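Local structure of nonribosomal peptide synthase (Streptomyces sp. MJ635-86F5, 5JJP) at residues A[118-121]-A[122-126]. The protein adenylates an aliphatic beta-amino acid, probably at the expense of ATP, as a member of the ANL superfamily of AMP-forming ligases. Residues are numbered along the deposited sequence; the frame is centred on the assembly and turned at random.
Sequences TPVQ and RLRTI
The first turns of helix 120-130, which joins strands 111-114 and 134-138 of the five-stranded sheet, start at P119, the N-cap residue, whose carbonyl O receives L123 N in the carbonyl plane at 3.0 Å. One residue on, V120 O takes R124 N at 2.8 Å, and the Q121 carbonyl is gripped twice: T125 N reaches Q121 O at 3.0 Å, and the T125 hydroxyl OG1 donates to that same Q121 O over 2.9 Å from the opposite face of its plane. The hydroxyl can bend back because OG1 sits beside its own backbone N, anti to the carbonyl carbon (chi1 -54°). A valine in its place would probably cost Q121 O this second donor, leaving the backbone N-H of the two donors described here. Beneath the turn, L123 packs on V88 and E90 of strand 87-90. V120 and R124 run side by side, and V120 CG2 rests over the centre of the R124 guanidinium, 3.7 Å from NH2 of R124. R124 NE is hydrogen-bonded to G145 O, so the group is held to that loop while the valine methyl covers one face, which together limit its rotation.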
loop_
_atom_site.group_PDB
_atom_site.type_symbol
_atom_site.label_atom_id
_atom_site.label_comp_id
_atom_site.label_asym_id
_atom_site.label_seq_id
_atom_site.Cartn_x
_atom_site.Cartn_y
_atom_site.Cartn_z
ATOM N N THR A 118 -15.083 9.195 -2.678
ATOM C CA THR A 118 -15.631 7.854 -2.554
ATOM C C THR A 118 -17.181 7.978 -2.458
ATOM O O THR A 118 -17.699 8.672 -1.563
ATOM C CB THR A 118 -15.116 7.146 -1.285
ATOM O OG1 THR A 118 -13.686 7.009 -1.322
ATOM C CG2 THR A 118 -15.719 5.743 -1.185
ATOM N N PRO A 119 -17.909 7.300 -3.356
ATOM C CA PRO A 119 -19.371 7.379 -3.376
ATOM C C PRO A 119 -20.003 7.030 -2.037
ATOM O O PRO A 119 -19.652 6.024 -1.406
ATOM C CB PRO A 119 -19.767 6.340 -4.424
ATOM C CG PRO A 119 -18.549 6.208 -5.313
ATOM C CD PRO A 119 -17.410 6.300 -4.327
ATOM N N VAL A 120 -20.931 7.872 -1.610
ATOM C CA VAL A 120 -21.603 7.708 -0.347
ATOM C C VAL A 120 -22.275 6.289 -0.193
ATOM O O VAL A 120 -22.294 5.722 0.892
ATOM C CB VAL A 120 -22.577 8.917 -0.132
ATOM C CG1 VAL A 120 -23.759 8.801 -1.095
ATOM C CG2 VAL A 120 -23.114 9.021 1.311
ATOM N N GLN A 121 -22.799 5.725 -1.274
ATOM C CA GLN A 121 -23.385 4.405 -1.223
ATOM C C GLN A 121 -22.368 3.350 -0.812
ATOM O O GLN A 121 -22.663 2.475 0.005
ATOM C CB GLN A 121 -24.006 4.021 -2.574
ATOM C CG GLN A 121 -24.416 2.551 -2.675
ATOM C CD GLN A 121 -25.167 2.223 -3.974
ATOM O OE1 GLN A 121 -25.028 2.912 -5.000
ATOM N NE2 GLN A 121 -25.961 1.146 -3.935
ATOM N N ARG A 122 -21.174 3.430 -1.369
ATOM C CA ARG A 122 -20.058 2.523 -0.980
ATOM C C ARG A 122 -19.593 2.748 0.445
ATOM O O ARG A 122 -19.377 1.826 1.204
ATOM C CB ARG A 122 -18.872 2.709 -1.926
ATOM C CG ARG A 122 -17.777 1.695 -1.687
ATOM C CD ARG A 122 -16.627 1.908 -2.646
ATOM N NE ARG A 122 -15.560 0.956 -2.364
ATOM C CZ ARG A 122 -15.604 -0.347 -2.656
ATOM N NH1 ARG A 122 -16.670 -0.886 -3.238
ATOM N NH2 ARG A 122 -14.568 -1.103 -2.343
ATOM N N LEU A 123 -19.483 3.997 0.809
ATOM C CA LEU A 123 -19.131 4.366 2.166
ATOM C C LEU A 123 -20.145 3.842 3.192
ATOM O O LEU A 123 -19.771 3.236 4.196
ATOM C CB LEU A 123 -19.015 5.874 2.276
ATOM C CG LEU A 123 -18.641 6.418 3.644
ATOM C CD1 LEU A 123 -17.323 5.795 4.040
ATOM C CD2 LEU A 123 -18.520 7.931 3.590
ATOM N N ARG A 124 -21.423 3.984 2.900
ATOM C CA ARG A 124 -22.468 3.402 3.767
ATOM C C ARG A 124 -22.425 1.870 3.818
ATOM O O ARG A 124 -22.683 1.276 4.882
ATOM C CB ARG A 124 -23.866 3.865 3.365
ATOM C CG ARG A 124 -24.210 5.261 3.855
ATOM C CD ARG A 124 -25.711 5.538 3.614
ATOM N NE ARG A 124 -25.985 6.968 3.535
ATOM C CZ ARG A 124 -26.438 7.647 2.472
ATOM N NH1 ARG A 124 -26.733 7.051 1.322
ATOM N NH2 ARG A 124 -26.610 8.957 2.584
ATOM N N THR A 125 -22.062 1.234 2.702
ATOM C CA THR A 125 -21.853 -0.226 2.696
ATOM C C THR A 125 -20.656 -0.594 3.603
ATOM O O THR A 125 -20.759 -1.526 4.414
ATOM C CB THR A 125 -21.650 -0.779 1.259
ATOM O OG1 THR A 125 -22.734 -0.367 0.427
ATOM C CG2 THR A 125 -21.606 -2.290 1.239
ATOM N N ILE A 126 -19.537 0.130 3.472
ATOM C CA ILE A 126 -18.375 -0.090 4.346
ATOM C C ILE A 126 -18.784 -0.011 5.828
ATOM O O ILE A 126 -18.357 -0.801 6.636
ATOM C CB ILE A 126 -17.245 0.990 4.163
ATOM C CG1 ILE A 126 -16.619 1.036 2.752
ATOM C CG2 ILE A 126 -16.156 0.831 5.206
ATOM C CD1 ILE A 126 -16.598 -0.271 2.006
#